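(S)-ureidoglycine aminohydrolase cupin domain-containing protein (Pseudomonas syringae pv. tomato, PDB 3MYX) is of unknown function but belongs to the cupin superfamily and is probably related to (S)-ureidoglycine aminohydrolase. Local coordinates at residues G50-G55 with S109-C114; V70-S75 with G212-V217; S145-P150 with T175-I180; P5-L10 with A221-T226. One frame throughout, in Å; residues are numbered along the deposited sequence. Where two conformers were deposited one is given.

Contact 1: residues G50-G55 with S109-C114; sequences GIVEFG and SLWAFC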
# COMPACT_ATOMS: atom_id res chain seq x y z
N GLY A 50 3.35 6.84 -1.71
CA GLY A 50 4.43 7.16 -2.60
C GLY A 50 5.50 6.09 -2.56
O GLY A 50 5.19 4.91 -2.38
N ILE A 51 6.74 6.53 -2.77
CA ILE A 51 7.89 5.65 -2.64
C ILE A 51 8.97 6.31 -1.78
O ILE A 51 8.99 7.53 -1.57
CB ILE A 51 8.47 5.22 -4.03
CG1 ILE A 51 9.04 6.43 -4.78
CG2 ILE A 51 7.39 4.48 -4.85
CD1 ILE A 51 9.74 6.09 -6.10
N VAL A 52 9.83 5.47 -1.22
CA VAL A 52 11.02 5.90 -0.51
C VAL A 52 12.23 5.27 -1.19
O VAL A 52 12.22 4.07 -1.49
CB VAL A 52 10.99 5.52 0.98
CG1 VAL A 52 12.33 5.84 1.65
CG2 VAL A 52 9.84 6.25 1.68
N GLU A 53 13.23 6.10 -1.48
CA GLU A 53 14.53 5.65 -1.96
C GLU A 53 15.51 5.88 -0.81
O GLU A 53 15.65 7.00 -0.33
CB GLU A 53 14.93 6.43 -3.21
CG GLU A 53 13.96 6.21 -4.36
CD GLU A 53 14.35 6.84 -5.68
OE1 GLU A 53 15.49 7.31 -5.82
OE2 GLU A 53 13.50 6.86 -6.58
N PHE A 54 16.19 4.83 -0.37
CA PHE A 54 17.07 4.94 0.77
C PHE A 54 18.14 3.87 0.71
O PHE A 54 17.93 2.79 0.14
CB PHE A 54 16.24 4.84 2.05
CG PHE A 54 16.86 5.50 3.25
CD1 PHE A 54 17.01 6.88 3.29
CD2 PHE A 54 17.24 4.76 4.35
CE1 PHE A 54 17.55 7.50 4.41
CE2 PHE A 54 17.78 5.39 5.49
CZ PHE A 54 17.95 6.74 5.50
N GLY A 55 19.30 4.16 1.28
CA GLY A 55 20.45 3.28 1.17
C GLY A 55 21.36 3.21 2.37
O GLY A 55 22.48 2.73 2.25
N SER A 109 18.07 0.91 -2.29
CA SER A 109 16.79 0.24 -2.04
C SER A 109 15.65 1.21 -2.33
O SER A 109 15.80 2.44 -2.26
CB SER A 109 16.72 -0.27 -0.61
OG SER A 109 17.69 -1.27 -0.36
N LEU A 110 14.48 0.64 -2.63
CA LEU A 110 13.31 1.42 -3.02
C LEU A 110 12.09 0.64 -2.60
O LEU A 110 11.93 -0.54 -2.94
CB LEU A 110 13.30 1.65 -4.54
CG LEU A 110 12.28 2.64 -5.13
CD1 LEU A 110 12.79 3.20 -6.50
CD2 LEU A 110 10.86 2.05 -5.27
N TRP A 111 11.20 1.31 -1.87
CA TRP A 111 9.92 0.71 -1.51
C TRP A 111 8.77 1.65 -1.72
O TRP A 111 8.95 2.86 -1.69
CB TRP A 111 9.93 0.23 -0.07
CG TRP A 111 10.26 1.20 1.03
CD1 TRP A 111 9.38 1.90 1.80
CD2 TRP A 111 11.57 1.49 1.57
NE1 TRP A 111 10.04 2.59 2.78
CE2 TRP A 111 11.38 2.38 2.65
CE3 TRP A 111 12.87 1.10 1.23
CZ2 TRP A 111 12.45 2.86 3.41
CZ3 TRP A 111 13.93 1.61 1.96
CH2 TRP A 111 13.71 2.48 3.05
N ALA A 112 7.59 1.09 -1.96
CA ALA A 112 6.36 1.86 -1.93
C ALA A 112 5.88 1.97 -0.49
O ALA A 112 6.15 1.11 0.34
CB ALA A 112 5.28 1.25 -2.80
N PHE A 113 5.14 3.03 -0.19
CA PHE A 113 4.57 3.19 1.13
C PHE A 113 3.15 3.72 1.09
O PHE A 113 2.73 4.40 0.14
CB PHE A 113 5.43 4.14 1.99
CG PHE A 113 5.28 5.61 1.65
CD1 PHE A 113 4.28 6.39 2.23
CD2 PHE A 113 6.12 6.23 0.73
CE1 PHE A 113 4.11 7.73 1.90
CE2 PHE A 113 5.95 7.58 0.41
CZ PHE A 113 4.94 8.33 0.99
N CYS A 114 2.41 3.40 2.15
CA CYS A 114 1.18 4.09 2.52
C CYS A 114 1.27 4.38 4.00
O CYS A 114 1.57 3.50 4.80
CB CYS A 114 -0.04 3.22 2.21
SG CYS A 114 -1.61 4.03 2.63

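Contact 2: residues V70-S75 with G212-V217; sequences VMHRGS and GDTVFV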
# COMPACT_ATOMS: atom_id res chain seq x y z
N VAL A 70 6.27 -1.74 1.10
CA VAL A 70 6.26 -2.82 0.12
C VAL A 70 7.55 -2.71 -0.69
O VAL A 70 7.73 -1.72 -1.42
CB VAL A 70 5.05 -2.63 -0.84
CG1 VAL A 70 5.04 -3.72 -1.90
CG2 VAL A 70 3.74 -2.65 -0.06
N MSE A 71 8.46 -3.68 -0.59
CA MSE A 71 9.78 -3.58 -1.22
C MSE A 71 9.72 -3.77 -2.72
O MSE A 71 9.10 -4.73 -3.21
CB MSE A 71 10.71 -4.65 -0.67
CG MSE A 71 11.00 -4.55 0.79
SE MSE A 71 11.84 -2.90 1.30
CE MSE A 71 13.17 -2.74 -0.10
N HIS A 72 10.41 -2.90 -3.46
CA HIS A 72 10.55 -3.01 -4.91
C HIS A 72 11.96 -3.28 -5.41
O HIS A 72 12.13 -3.86 -6.48
CB HIS A 72 9.96 -1.77 -5.61
CG HIS A 72 8.46 -1.83 -5.73
ND1 HIS A 72 7.83 -2.48 -6.77
CD2 HIS A 72 7.47 -1.37 -4.92
CE1 HIS A 72 6.52 -2.42 -6.59
NE2 HIS A 72 6.28 -1.76 -5.48
N ARG A 73 12.96 -2.86 -4.65
CA ARG A 73 14.36 -3.08 -4.98
C ARG A 73 15.17 -3.07 -3.70
O ARG A 73 14.87 -2.29 -2.80
CB ARG A 73 14.85 -1.98 -5.92
CG ARG A 73 16.22 -2.19 -6.53
CD ARG A 73 16.51 -1.10 -7.53
NE ARG A 73 16.89 0.15 -6.87
CZ ARG A 73 16.57 1.37 -7.30
NH1 ARG A 73 15.85 1.53 -8.40
NH2 ARG A 73 16.98 2.43 -6.62
N GLY A 74 16.19 -3.90 -3.62
CA GLY A 74 17.04 -3.88 -2.46
C GLY A 74 16.44 -4.60 -1.28
O GLY A 74 15.70 -5.58 -1.43
N SER A 75 16.77 -4.12 -0.10
CA SER A 75 16.39 -4.81 1.11
C SER A 75 16.40 -3.88 2.28
O SER A 75 17.25 -2.98 2.35
CB SER A 75 17.37 -5.98 1.38
OG SER A 75 16.96 -6.76 2.49
N GLY A 212 3.43 -7.70 -9.28
CA GLY A 212 4.60 -7.02 -8.75
C GLY A 212 4.55 -5.51 -8.81
O GLY A 212 5.47 -4.85 -8.36
N ASP A 213 3.46 -4.96 -9.36
CA ASP A 213 3.26 -3.50 -9.39
C ASP A 213 2.52 -3.05 -8.13
O ASP A 213 1.72 -3.79 -7.57
CB ASP A 213 2.39 -3.06 -10.57
CG ASP A 213 2.99 -3.34 -11.92
OD1 ASP A 213 4.17 -3.72 -12.05
OD2 ASP A 213 2.23 -3.14 -12.90
N THR A 214 2.78 -1.81 -7.72
CA THR A 214 2.03 -1.17 -6.65
C THR A 214 1.27 0.04 -7.20
O THR A 214 1.85 0.88 -7.90
CB THR A 214 2.94 -0.70 -5.52
OG1 THR A 214 3.64 -1.82 -4.99
CG2 THR A 214 2.14 -0.03 -4.42
N VAL A 215 -0.01 0.12 -6.87
CA VAL A 215 -0.90 1.20 -7.26
C VAL A 215 -1.59 1.75 -6.01
O VAL A 215 -1.84 1.02 -5.04
CB VAL A 215 -1.95 0.72 -8.31
CG1 VAL A 215 -2.88 -0.36 -7.75
CG2 VAL A 215 -2.76 1.89 -8.90
N PHE A 216 -1.91 3.04 -6.04
CA PHE A 216 -2.67 3.71 -4.98
C PHE A 216 -3.93 4.29 -5.59
O PHE A 216 -3.87 5.01 -6.59
CB PHE A 216 -1.86 4.79 -4.28
CG PHE A 216 -2.63 5.49 -3.18
CD1 PHE A 216 -2.81 4.88 -1.95
CD2 PHE A 216 -3.21 6.73 -3.40
CE1 PHE A 216 -3.55 5.51 -0.97
CE2 PHE A 216 -3.92 7.36 -2.42
CZ PHE A 216 -4.11 6.76 -1.22
N VAL A 217 -5.07 3.97 -4.99
CA VAL A 217 -6.35 4.52 -5.39
C VAL A 217 -6.87 5.43 -4.28
O VAL A 217 -7.20 4.97 -3.19
CB VAL A 217 -7.39 3.42 -5.69
CG1 VAL A 217 -8.68 4.05 -6.22
CG2 VAL A 217 -6.84 2.41 -6.70

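Contact 3: residues S145-P150 with T175-I180; sequences SIMISP and TPYERI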
# COMPACT_ATOMS: atom_id res chain seq x y z
N SER A 145 -25.14 -4.21 -7.00
CA SER A 145 -25.69 -3.18 -7.87
C SER A 145 -24.67 -2.56 -8.81
O SER A 145 -25.05 -1.90 -9.78
CB SER A 145 -26.35 -2.07 -7.03
OG SER A 145 -25.38 -1.23 -6.42
N ILE A 146 -23.38 -2.77 -8.54
CA ILE A 146 -22.35 -2.21 -9.42
C ILE A 146 -21.68 -3.26 -10.31
O ILE A 146 -20.75 -2.96 -11.03
CB ILE A 146 -21.31 -1.37 -8.64
CG1 ILE A 146 -20.44 -2.26 -7.74
CG2 ILE A 146 -22.00 -0.24 -7.84
CD1 ILE A 146 -19.31 -1.51 -7.06
N MSE A 147 -22.18 -4.49 -10.28
CA MSE A 147 -21.53 -5.60 -10.98
C MSE A 147 -21.90 -5.63 -12.46
O MSE A 147 -23.05 -5.35 -12.83
CB MSE A 147 -21.92 -6.93 -10.36
CG MSE A 147 -21.42 -7.15 -8.96
SE MSE A 147 -19.49 -6.97 -8.73
CE MSE A 147 -18.99 -8.33 -10.00
N ILE A 148 -20.92 -6.01 -13.29
CA ILE A 148 -21.14 -6.36 -14.71
C ILE A 148 -21.09 -7.88 -14.84
O ILE A 148 -21.99 -8.50 -15.40
CB ILE A 148 -20.09 -5.67 -15.62
CG1 ILE A 148 -20.31 -4.16 -15.61
CG2 ILE A 148 -20.14 -6.21 -17.07
CD1 ILE A 148 -19.20 -3.36 -16.21
N SER A 149 -20.05 -8.51 -14.29
CA SER A 149 -19.91 -9.94 -14.30
C SER A 149 -20.72 -10.54 -13.15
O SER A 149 -21.22 -9.81 -12.28
CB SER A 149 -18.44 -10.31 -14.08
OG SER A 149 -18.04 -9.96 -12.77
N PRO A 150 -20.80 -11.88 -13.09
CA PRO A 150 -21.28 -12.51 -11.85
C PRO A 150 -20.40 -12.12 -10.66
O PRO A 150 -19.23 -11.71 -10.82
CB PRO A 150 -21.16 -14.00 -12.15
CG PRO A 150 -21.27 -14.09 -13.65
CD PRO A 150 -20.50 -12.88 -14.12
N THR A 175 -11.49 -14.42 -7.35
CA THR A 175 -11.78 -14.93 -8.68
C THR A 175 -12.10 -13.72 -9.59
O THR A 175 -12.22 -12.58 -9.12
CB THR A 175 -12.93 -15.95 -8.59
OG1 THR A 175 -14.11 -15.32 -8.12
CG2 THR A 175 -12.58 -17.12 -7.66
N PRO A 176 -12.20 -13.93 -10.91
CA PRO A 176 -12.35 -12.80 -11.83
C PRO A 176 -13.66 -12.06 -11.66
O PRO A 176 -14.69 -12.65 -11.35
CB PRO A 176 -12.36 -13.47 -13.22
CG PRO A 176 -11.82 -14.80 -13.03
CD PRO A 176 -12.07 -15.22 -11.62
N TYR A 177 -13.62 -10.75 -11.87
CA TYR A 177 -14.85 -9.97 -11.93
C TYR A 177 -14.68 -8.65 -12.63
O TYR A 177 -13.55 -8.16 -12.85
CB TYR A 177 -15.46 -9.74 -10.55
CG TYR A 177 -14.68 -8.85 -9.60
CD1 TYR A 177 -13.64 -9.34 -8.83
CD2 TYR A 177 -15.02 -7.51 -9.46
CE1 TYR A 177 -12.97 -8.54 -7.93
CE2 TYR A 177 -14.36 -6.70 -8.56
CZ TYR A 177 -13.34 -7.22 -7.79
OH TYR A 177 -12.65 -6.45 -6.88
N GLU A 178 -15.83 -8.07 -12.97
CA GLU A 178 -15.90 -6.77 -13.63
C GLU A 178 -17.05 -6.00 -13.02
O GLU A 178 -18.14 -6.54 -12.87
CB GLU A 178 -16.11 -6.95 -15.13
CG GLU A 178 -16.13 -5.63 -15.93
CD GLU A 178 -16.39 -5.82 -17.42
OE1 GLU A 178 -16.37 -6.97 -17.90
OE2 GLU A 178 -16.58 -4.80 -18.10
N ARG A 179 -16.80 -4.74 -12.70
CA ARG A 179 -17.83 -3.85 -12.19
C ARG A 179 -17.77 -2.52 -12.92
O ARG A 179 -16.79 -2.21 -13.61
CB ARG A 179 -17.62 -3.63 -10.68
CG ARG A 179 -16.25 -3.08 -10.29
CD ARG A 179 -16.24 -2.60 -8.85
NE ARG A 179 -14.95 -2.01 -8.47
CZ ARG A 179 -14.52 -0.80 -8.83
NH1 ARG A 179 -15.27 -0.01 -9.60
NH2 ARG A 179 -13.33 -0.38 -8.42
N ILE A 180 -18.80 -1.72 -12.73
CA ILE A 180 -18.83 -0.39 -13.31
C ILE A 180 -17.90 0.55 -12.57
O ILE A 180 -17.49 0.29 -11.44
CB ILE A 180 -20.26 0.18 -13.37
CG1 ILE A 180 -20.81 0.47 -11.97
CG2 ILE A 180 -21.17 -0.75 -14.19
CD1 ILE A 180 -22.18 1.18 -12.01
O HOH W 1 -17.12 -13.11 -12.68

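Contact 4: residues P5-L10 with A221-T226; sequences PTVLLL and APCKWT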
# COMPACT_ATOMS: atom_id res chain seq x y z
N PRO A 5 -9.02 13.46 -6.74
CA PRO A 5 -8.52 12.11 -6.41
C PRO A 5 -8.41 11.24 -7.65
O PRO A 5 -9.30 11.23 -8.48
CB PRO A 5 -9.57 11.56 -5.44
CG PRO A 5 -10.79 12.36 -5.67
CD PRO A 5 -10.30 13.73 -6.06
N THR A 6 -7.31 10.51 -7.76
CA THR A 6 -7.09 9.67 -8.92
C THR A 6 -6.40 8.36 -8.53
O THR A 6 -6.14 8.09 -7.34
CB THR A 6 -6.30 10.42 -10.02
OG1 THR A 6 -6.44 9.74 -11.28
CG2 THR A 6 -4.84 10.58 -9.63
N VAL A 7 -6.17 7.54 -9.56
CA VAL A 7 -5.47 6.28 -9.47
C VAL A 7 -4.03 6.53 -9.91
O VAL A 7 -3.79 7.09 -11.00
CB VAL A 7 -6.14 5.22 -10.37
CG1 VAL A 7 -5.36 3.92 -10.38
CG2 VAL A 7 -7.61 5.00 -9.96
N LEU A 8 -3.09 6.15 -9.05
CA LEU A 8 -1.67 6.44 -9.25
C LEU A 8 -0.82 5.19 -9.17
O LEU A 8 -0.76 4.54 -8.14
CB LEU A 8 -1.20 7.43 -8.19
CG LEU A 8 -1.94 8.77 -8.18
CD1 LEU A 8 -1.63 9.58 -6.95
CD2 LEU A 8 -1.62 9.56 -9.48
N LEU A 9 -0.16 4.87 -10.27
CA LEU A 9 0.81 3.78 -10.29
C LEU A 9 2.05 4.27 -9.54
O LEU A 9 2.65 5.29 -9.92
CB LEU A 9 1.13 3.34 -11.73
CG LEU A 9 1.51 1.87 -12.01
CD1 LEU A 9 2.59 1.38 -11.09
CD2 LEU A 9 0.31 0.93 -11.95
N LEU A 10 2.43 3.59 -8.46
CA LEU A 10 3.57 4.01 -7.64
C LEU A 10 4.88 3.38 -8.13
O LEU A 10 5.91 4.05 -8.17
CB LEU A 10 3.35 3.67 -6.16
CG LEU A 10 2.10 4.27 -5.50
CD1 LEU A 10 2.12 3.95 -4.01
CD2 LEU A 10 2.01 5.79 -5.74
N ALA A 221 -11.59 8.52 -5.98
CA ALA A 221 -11.10 8.38 -7.35
C ALA A 221 -12.04 7.49 -8.15
O ALA A 221 -12.30 6.35 -7.75
CB ALA A 221 -9.70 7.80 -7.38
N PRO A 222 -12.58 8.00 -9.28
CA PRO A 222 -13.36 7.10 -10.12
C PRO A 222 -12.48 6.04 -10.74
O PRO A 222 -11.41 6.34 -11.29
CB PRO A 222 -13.95 8.01 -11.19
CG PRO A 222 -13.99 9.36 -10.55
CD PRO A 222 -12.73 9.40 -9.71
N CYS A 223 -12.95 4.82 -10.66
CA CYS A 223 -12.18 3.65 -11.02
C CYS A 223 -13.14 2.53 -11.44
O CYS A 223 -14.00 2.24 -10.61
CB CYS A 223 -11.43 3.25 -9.74
SG CYS A 223 -10.24 1.94 -9.84
N LYS A 224 -12.94 1.91 -12.59
CA LYS A 224 -13.57 0.67 -12.97
C LYS A 224 -12.56 -0.45 -12.78
O LYS A 224 -11.41 -0.27 -13.12
CB LYS A 224 -13.97 0.74 -14.44
CG LYS A 224 -14.69 -0.46 -14.97
CD LYS A 224 -14.82 -0.38 -16.47
CE LYS A 224 -15.32 -1.68 -17.04
NZ LYS A 224 -16.66 -2.03 -16.49
N TRP A 225 -12.99 -1.57 -12.22
CA TRP A 225 -12.15 -2.75 -12.06
C TRP A 225 -12.58 -3.81 -13.07
O TRP A 225 -13.77 -4.15 -13.13
CB TRP A 225 -12.31 -3.32 -10.65
CG TRP A 225 -11.69 -4.68 -10.41
CD1 TRP A 225 -12.09 -5.88 -10.95
CD2 TRP A 225 -10.58 -4.99 -9.56
NE1 TRP A 225 -11.30 -6.90 -10.49
CE2 TRP A 225 -10.38 -6.39 -9.62
CE3 TRP A 225 -9.75 -4.24 -8.72
CZ2 TRP A 225 -9.35 -7.03 -8.93
CZ3 TRP A 225 -8.73 -4.88 -8.05
CH2 TRP A 225 -8.56 -6.26 -8.14
N THR A 226 -11.62 -4.35 -13.81
CA THR A 226 -11.82 -5.55 -14.63
C THR A 226 -10.67 -6.51 -14.44
O THR A 226 -9.52 -6.19 -14.75
CB THR A 226 -11.92 -5.24 -16.13
OG1 THR A 226 -12.88 -4.21 -16.33
CG2 THR A 226 -12.35 -6.50 -16.91

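Contact 1: residues G50-G55 with S109-C114
G50-F54 and S109-F113 run as neighbouring antiparallel strands in a curled sheet of the N-terminal half, the kind of pairing from which a cupin barrel is built. Three hydrogen-bonded pairs, G50 with F113, V52 with W111 and F54 with S109, alternate with two non-hydrogen-bonded ones, I51 with A112 and E53 with L110. W111 O takes V52 N at 2.8 Å, with I51 CA also near it at 3.1 Å. The W111 side chain folds over toward the partner strand because its CG sits between the backbone N and the carbonyl carbon (chi1 56°). V52 then makes a CH-pi contact, its CB 3.8 Å from the centroid of the five-membered ring, while F54 CB meets W111 CH2 at 3.6 Å. The F113 ring swings across in the same manner (chi1 76°) and spreads over G50, whose N lies 3.4 Å above the ring plane. R37 adds a cation-pi contact to F113. On the reverse face E53 lies alongside L110, with E53 CG 3.9 Å from L110 CD1. The chemistry is divided: facing backbone groups satisfy one another at the hydrogen-bonded pairs, and two aromatic rings lie across the bonded strands, probably shielding those bonds from water.

Contact 2: residues V70-S75 with G212-V217
H72 and T214 bring together two backbones that stay well apart, with about 8 Å between the nearest CA atoms (8.1 Å from H72 CA to G212 CA), and side chains must span the difference. The segment 70-75 turns a corner at H72, and H72 and R73 both face L110 in a classic beta bulge; T214 begins strand 214-217 of another sheet, so the contact joins an N-terminal sheet to one of the C-terminal cupin half. The imidazole carries it. With H72 CG beside its own backbone N (chi1 -80°), the ring projects toward T214 and offers its edge. T214 OG1 lies in the ring plane, 2.7 Å from H72 NE2, in a hydrogen bond whose proton could come from either partner. The same hydroxyl is hydrogen-bonded to N191 ND2, so this buried oxygen is gripped by two nitrogens, which should restrict rotation of both the hydroxyl and the imidazole. D213 turns away instead; its carboxylate accepts the backbone N of A13 and forms a salt bridge with R12. Next along the ring edge from the bond to T214, H72 CE1 comes within 3.2 Å of G212 O.

Contact 3: residues S145-P150 with T175-I180
M147 meets the Y177 ring obliquely, its CE methyl 4.1 Å from Y177 CD2, while T175 O lies at the ring edge in plane and W225 stacks on the ring. Both I148 branches lie on one side of the E178 carboxylate plane, with I148 CD1 within 3.5 Å of E178 OE2; that oxygen also forms a salt bridge with K224. The guanidinium of R179 keeps I180 O close to its plane, and its NH1 binds C223 O as well. Here the loop between strands 137-139 and 154-161 lies along the weakly bonded strand at 177-178, with a single backbone bridge between M147 and R179. I180 N points almost straight along the carbonyl of I146, 2.9 Å from its O. E178 O accepts both I148 N and S149 N, which arrive from the same face of its plane. M147, a selenomethionine bent at two successive torsions, folds CE back to 3.5 Å from that oxygen. I180 CG2 packs against I148 CG1 at 3.8 Å. With S149 OG set between its backbone N and carbonyl carbon (chi1 67°), the hydroxyl accepts E178 N at 2.9 Å and donates to P150 O, which a water links to P176 O. A serine side chain thus stands in for a backbone acceptor, so the loop, backbone-bridged to the strand at a single pair, gains a further bond.

Contact 4: residues P5-L10 with A221-T226
T6 and A221 mark where the two backbones come closest, 4.5 Å between T6 CA and A221 CA, and the chains part from there without any beta bridge or hydrogen bond joining them. A weak CA-H...O contact brings A221 CA to 3.6 Å from P5 O. The A221 methyl does most of the work: it presses end-on against the backbone of 5-10, with CB 3.5 Å from T6 C, and also meets the side of the proline ring, A221 CB to P5 CB 4.2 Å. V7 continues the apolar patch. Its CG1 is anti to the backbone N (chi1 175°), leaving CG2 to turn toward the other segment, where it lies 4.3 Å from A221 CB and, for one of the two conformers of C223, 4.0 Å from C223 SG on strand 222-227. What forms is plain packing between two sheets of the C-terminal cupin half. Strand 7-11, from the very start of the chain, is the edge strand beside 214-217, and L8 bonds there to F216. V7 is wedged inward among L201 and L207 of the facing sheet and V215 and V217 of its own, while C223 also leans on L199 of strand 197-201.

From the N terminus, P5-L10 opens contact 4, whose loop closes last, at A221-T226, and therefore encloses all the others. Contact 1 opens next at 50-55, and contact 2 opens at 70-75 before 109-114 closes contact 1, so these two cross; strands 66-71 and 109-116 are neighbours in one sheet. Contact 3 closes an excursion through strands 154-161 and 168-174, from 145-150 to 175-180, nested inside contact 2, which closes at 212-217. Contact 1 belongs to the N-terminal half and contact 3 to the far side of the C-terminal half, with about 17 Å between their nearest atoms. Contact 2 bridges the halves, and contact 4 brings the first strand into the C-terminal one.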